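Local coordinates for protein probable LacI-family transcriptional regulator (Corynebacterium glutamicum ATCC 13032, PDB 3BIL) that probably binds regulatory DNA as a LacI-family transcription factor, although its specific function is unknown, at residues E106-T119 / V129-L141. Residues are numbered along the deposited sequence; the frame is centred on the assembly and turned at random.
Sequences EDATTMSGSLEFLT and VPNEECANQLEDL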
loop_
_atom_site.group_PDB
_atom_site.type_symbol
_atom_site.label_atom_id
_atom_site.label_comp_id
_atom_site.label_asym_id
_atom_site.label_seq_id
_atom_site.Cartn_x
_atom_site.Cartn_y
_atom_site.Cartn_z
ATOM N N GLU A 106 -1.864 -8.888 12.612
ATOM C CA GLU A 106 -2.577 -10.166 12.732
ATOM C C GLU A 106 -2.182 -10.886 14.043
ATOM O O GLU A 106 -2.145 -12.120 14.110
ATOM C CB GLU A 106 -2.310 -11.045 11.493
ATOM C CG GLU A 106 -2.518 -10.324 10.141
ATOM C CD GLU A 106 -3.984 -10.275 9.680
ATOM O OE1 GLU A 106 -4.909 -10.407 10.526
ATOM O OE2 GLU A 106 -4.211 -10.107 8.452
ATOM N N ASP A 107 -1.897 -10.081 15.070
ATOM C CA ASP A 107 -1.361 -10.547 16.342
ATOM C C ASP A 107 -2.321 -10.104 17.418
ATOM O O ASP A 107 -2.481 -8.899 17.659
ATOM C CB ASP A 107 0.020 -9.930 16.614
ATOM C CG ASP A 107 0.763 -10.608 17.777
ATOM O OD1 ASP A 107 0.878 -10.016 18.876
ATOM O OD2 ASP A 107 1.241 -11.742 17.579
ATOM N N ALA A 108 -2.956 -11.085 18.059
ATOM C CA ALA A 108 -3.917 -10.835 19.129
ATOM C C ALA A 108 -3.316 -10.029 20.286
ATOM O O ALA A 108 -3.912 -9.047 20.729
ATOM C CB ALA A 108 -4.488 -12.148 19.630
ATOM N N THR A 109 -2.141 -10.444 20.763
ATOM C CA THR A 109 -1.446 -9.736 21.843
ATOM C C THR A 109 -1.246 -8.255 21.499
ATOM O O THR A 109 -1.453 -7.384 22.356
ATOM C CB THR A 109 -0.064 -10.368 22.160
ATOM O OG1 THR A 109 -0.213 -11.777 22.367
ATOM C CG2 THR A 109 0.566 -9.730 23.403
ATOM N N THR A 110 -0.855 -7.963 20.254
ATOM C CA THR A 110 -0.633 -6.571 19.862
ATOM C C THR A 110 -1.930 -5.752 19.980
ATOM O O THR A 110 -1.917 -4.675 20.557
ATOM C CB THR A 110 0.020 -6.432 18.456
ATOM O OG1 THR A 110 1.044 -7.410 18.290
ATOM C CG2 THR A 110 0.661 -5.090 18.312
ATOM N N MET A 111 -3.038 -6.291 19.462
ATOM C CA MET A 111 -4.354 -5.625 19.465
ATOM C C MET A 111 -4.885 -5.475 20.880
ATOM O O MET A 111 -5.509 -4.452 21.236
ATOM C CB MET A 111 -5.374 -6.410 18.629
ATOM C CG MET A 111 -6.749 -5.716 18.477
ATOM S SD MET A 111 -7.962 -6.748 17.626
ATOM C CE MET A 111 -7.216 -6.901 15.985
ATOM N N SER A 112 -4.647 -6.519 21.669
ATOM C CA SER A 112 -4.888 -6.475 23.094
ATOM C C SER A 112 -4.217 -5.208 23.646
ATOM O O SER A 112 -4.904 -4.337 24.204
ATOM C CB SER A 112 -4.348 -7.748 23.744
ATOM O OG SER A 112 -4.968 -8.003 24.984
ATOM N N GLY A 113 -2.902 -5.079 23.425
ATOM C CA GLY A 113 -2.140 -3.884 23.797
ATOM C C GLY A 113 -2.771 -2.570 23.361
ATOM O O GLY A 113 -2.845 -1.621 24.141
ATOM N N SER A 114 -3.250 -2.526 22.118
ATOM C CA SER A 114 -3.831 -1.308 21.519
ATOM C C SER A 114 -5.137 -0.824 22.138
ATOM O O SER A 114 -5.274 0.356 22.461
ATOM C CB SER A 114 -4.066 -1.520 20.024
ATOM O OG SER A 114 -2.877 -1.338 19.290
ATOM N N LEU A 115 -6.101 -1.737 22.251
ATOM C CA LEU A 115 -7.420 -1.444 22.796
ATOM C C LEU A 115 -7.273 -0.908 24.199
ATOM O O LEU A 115 -7.761 0.183 24.512
ATOM C CB LEU A 115 -8.255 -2.716 22.839
ATOM C CG LEU A 115 -8.616 -3.325 21.491
ATOM C CD1 LEU A 115 -8.748 -4.848 21.598
ATOM C CD2 LEU A 115 -9.885 -2.665 20.964
ATOM N N GLU A 116 -6.593 -1.686 25.037
ATOM C CA GLU A 116 -6.218 -1.244 26.369
ATOM C C GLU A 116 -5.722 0.207 26.308
ATOM O O GLU A 116 -6.207 1.070 27.042
ATOM C CB GLU A 116 -5.129 -2.170 26.929
ATOM C CG GLU A 116 -4.554 -1.743 28.281
ATOM C CD GLU A 116 -3.024 -1.757 28.305
ATOM O OE1 GLU A 116 -2.466 -2.419 29.200
ATOM O OE2 GLU A 116 -2.380 -1.112 27.435
ATOM N N PHE A 117 -4.776 0.475 25.409
ATOM C CA PHE A 117 -4.195 1.800 25.320
ATOM C C PHE A 117 -5.183 2.823 24.786
ATOM O O PHE A 117 -5.284 3.910 25.336
ATOM C CB PHE A 117 -2.922 1.798 24.473
ATOM C CG PHE A 117 -2.310 3.169 24.298
ATOM C CD1 PHE A 117 -1.354 3.639 25.188
ATOM C CD2 PHE A 117 -2.696 3.995 23.250
ATOM C CE1 PHE A 117 -0.790 4.913 25.026
ATOM C CE2 PHE A 117 -2.142 5.271 23.091
ATOM C CZ PHE A 117 -1.191 5.726 23.979
ATOM N N LEU A 118 -5.905 2.492 23.719
ATOM C CA LEU A 118 -6.779 3.480 23.071
ATOM C C LEU A 118 -7.844 4.040 24.003
ATOM O O LEU A 118 -8.098 5.248 23.999
ATOM C CB LEU A 118 -7.431 2.942 21.783
ATOM C CG LEU A 118 -6.701 3.045 20.429
ATOM C CD1 LEU A 118 -7.615 2.535 19.322
ATOM C CD2 LEU A 118 -6.233 4.458 20.101
ATOM N N THR A 119 -8.458 3.166 24.796
ATOM C CA THR A 119 -9.529 3.586 25.697
ATOM C C THR A 119 -8.950 4.263 26.935
ATOM O O THR A 119 -9.594 5.126 27.527
ATOM C CB THR A 119 -10.462 2.422 26.086
ATOM O OG1 THR A 119 -9.771 1.508 26.948
ATOM C CG2 THR A 119 -10.903 1.685 24.845
ATOM N N VAL A 129 -10.882 -3.850 13.185
ATOM C CA VAL A 129 -10.930 -5.152 12.491
ATOM C C VAL A 129 -10.535 -6.230 13.477
ATOM O O VAL A 129 -9.353 -6.475 13.684
ATOM C CB VAL A 129 -9.998 -5.245 11.244
ATOM C CG1 VAL A 129 -10.113 -6.611 10.607
ATOM C CG2 VAL A 129 -10.325 -4.168 10.213
ATOM N N PRO A 130 -11.526 -6.905 14.068
ATOM C CA PRO A 130 -11.306 -7.808 15.183
ATOM C C PRO A 130 -10.508 -9.035 14.812
ATOM O O PRO A 130 -10.818 -9.683 13.816
ATOM C CB PRO A 130 -12.719 -8.257 15.542
ATOM C CG PRO A 130 -13.487 -8.117 14.283
ATOM C CD PRO A 130 -12.941 -6.869 13.661
ATOM N N ASN A 131 -9.478 -9.337 15.604
ATOM C CA ASN A 131 -8.921 -10.688 15.688
ATOM C C ASN A 131 -9.895 -11.507 16.535
ATOM O O ASN A 131 -10.424 -11.000 17.530
ATOM C CB ASN A 131 -7.548 -10.654 16.359
ATOM C CG ASN A 131 -6.673 -11.863 16.001
ATOM O OD1 ASN A 131 -6.974 -13.013 16.358
ATOM N ND2 ASN A 131 -5.565 -11.597 15.319
ATOM N N GLU A 132 -10.160 -12.753 16.154
ATOM C CA GLU A 132 -11.100 -13.577 16.923
ATOM C C GLU A 132 -10.627 -13.870 18.340
ATOM O O GLU A 132 -11.433 -13.957 19.267
ATOM C CB GLU A 132 -11.396 -14.877 16.192
ATOM C CG GLU A 132 -12.250 -14.659 14.975
ATOM C CD GLU A 132 -12.446 -15.915 14.164
ATOM O OE1 GLU A 132 -13.035 -15.790 13.063
ATOM O OE2 GLU A 132 -12.019 -17.007 14.621
ATOM N N GLU A 133 -9.316 -14.011 18.505
ATOM C CA GLU A 133 -8.717 -14.243 19.813
ATOM C C GLU A 133 -8.806 -13.041 20.757
ATOM O O GLU A 133 -8.095 -12.996 21.757
ATOM C CB GLU A 133 -7.265 -14.654 19.644
ATOM C CG GLU A 133 -7.092 -15.880 18.794
ATOM C CD GLU A 133 -6.171 -16.873 19.443
ATOM O OE1 GLU A 133 -4.993 -16.513 19.676
ATOM O OE2 GLU A 133 -6.629 -18.004 19.735
ATOM N N CYS A 134 -9.679 -12.081 20.440
ATOM C CA CYS A 134 -9.863 -10.843 21.212
ATOM C C CYS A 134 -11.339 -10.602 21.455
ATOM O O CYS A 134 -11.740 -9.512 21.881
ATOM C CB CYS A 134 -9.292 -9.624 20.469
ATOM S SG CYS A 134 -7.499 -9.455 20.502
ATOM N N ALA A 135 -12.146 -11.618 21.166
ATOM C CA ALA A 135 -13.593 -11.515 21.291
ATOM C C ALA A 135 -14.022 -11.037 22.688
ATOM O O ALA A 135 -14.933 -10.218 22.819
ATOM C CB ALA A 135 -14.245 -12.851 20.935
ATOM N N ASN A 136 -13.341 -11.535 23.723
ATOM C CA ASN A 136 -13.683 -11.203 25.108
ATOM C C ASN A 136 -13.455 -9.727 25.470
ATOM O O ASN A 136 -14.398 -9.040 25.888
ATOM C CB ASN A 136 -12.968 -12.145 26.093
ATOM C CG ASN A 136 -13.480 -13.588 26.018
ATOM O OD1 ASN A 136 -14.506 -13.883 25.390
ATOM N ND2 ASN A 136 -12.756 -14.495 26.659
ATOM N N GLN A 137 -12.227 -9.240 25.283
ATOM C CA GLN A 137 -11.885 -7.858 25.633
ATOM C C GLN A 137 -12.741 -6.882 24.878
ATOM O O GLN A 137 -13.046 -5.803 25.388
ATOM C CB GLN A 137 -10.445 -7.534 25.290
ATOM C CG GLN A 137 -9.521 -8.716 25.256
ATOM C CD GLN A 137 -8.148 -8.309 24.795
ATOM O OE1 GLN A 137 -7.723 -7.164 25.010
ATOM N NE2 GLN A 137 -7.436 -9.236 24.150
ATOM N N LEU A 138 -13.099 -7.267 23.652
ATOM C CA LEU A 138 -13.883 -6.426 22.742
ATOM C C LEU A 138 -15.331 -6.290 23.199
ATOM O O LEU A 138 -15.986 -5.299 22.876
ATOM C CB LEU A 138 -13.823 -6.944 21.281
ATOM C CG LEU A 138 -12.694 -6.528 20.316
ATOM C CD1 LEU A 138 -12.675 -7.421 19.115
ATOM C CD2 LEU A 138 -12.803 -5.080 19.882
ATOM N N GLU A 139 -15.825 -7.283 23.941
ATOM C CA GLU A 139 -17.181 -7.238 24.478
ATOM C C GLU A 139 -17.228 -6.324 25.693
ATOM O O GLU A 139 -18.096 -5.458 25.793
ATOM C CB GLU A 139 -17.649 -8.638 24.849
ATOM C CG GLU A 139 -19.016 -8.973 24.305
ATOM C CD GLU A 139 -18.973 -9.341 22.826
ATOM O OE1 GLU A 139 -19.312 -10.500 22.480
ATOM O OE2 GLU A 139 -18.597 -8.475 22.006
ATOM N N ASP A 140 -16.271 -6.525 26.599
ATOM C CA ASP A 140 -16.074 -5.682 27.783
ATOM C C ASP A 140 -16.064 -4.174 27.505
ATOM O O ASP A 140 -16.713 -3.399 28.224
ATOM C CB ASP A 140 -14.779 -6.077 28.497
ATOM C CG ASP A 140 -14.977 -7.216 29.488
ATOM O OD1 ASP A 140 -15.939 -8.015 29.351
ATOM O OD2 ASP A 140 -14.154 -7.309 30.420
ATOM N N LEU A 141 -15.321 -3.763 26.476
ATOM C CA LEU A 141 -15.253 -2.354 26.101
ATOM C C LEU A 141 -16.621 -1.814 25.700
ATOM O O LEU A 141 -16.944 -0.655 25.970
ATOM C CB LEU A 141 -14.237 -2.120 24.982
ATOM C CG LEU A 141 -12.750 -2.369 25.236
ATOM C CD1 LEU A 141 -11.962 -1.744 24.109
ATOM C CD2 LEU A 141 -12.261 -1.827 26.575
#
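Helix 108-119 runs almost parallel to helix 135-141, 13° apart with the axes 10.7 Å from each other at closest approach; the second helix and the turn leading into it meet the first from the Ala108-Glu133 end to the Thr119-Leu141 end. In this Rossmann-like, periplasmic-binding-protein type of subdomain, the first helix is the beta-alpha-beta crossover from strand 99-103 to 126-128 and the second that from 126-128 to 148-151; both run the same way across the parallel sheet, so the helices share a face. At the far end, Leu115 CD2 touches both Leu138 CD2, 3.9 Å away with the two side chains crossing at about a right angle, and Leu141 CD1. Thr119 extends this apolar patch by turning its methyl, CG2, to within 3.7 Å of Leu141 CD1. Branched side chains suit this groove because they fill it, while Leu115 also rests on Ile72 and Leu138 on Leu150 of the sheet.

Nearer the helix starts, the small Ala108 lets the chains draw together: its CA is 5.9 Å from Glu133 CA, and its CB packs 3.7 Å from Glu133 CB. Cys134 fits beside this methyl, its SG reaching Met111 SD at 4.0 Å. The long, flexible Met111 leaves its helix with CG anti to the backbone N (chi1 -175°), then bends at chi3, bringing CE 3.2 Å from Val129 O and against Asn131 N and CB. Its sulfur takes a weak but straight hydrogen bond from Asn131 N (179°). The Asn131 amide lies between the segments, fixed by OD1 weakly accepting from Glu133 N, while ND2 faces Glu106 O. On the side away from the sheet, Gln137 stretches toward helix 108-119, and Ser112 OG gives its OE1 a weak hydrogen bond of 2.9 Å.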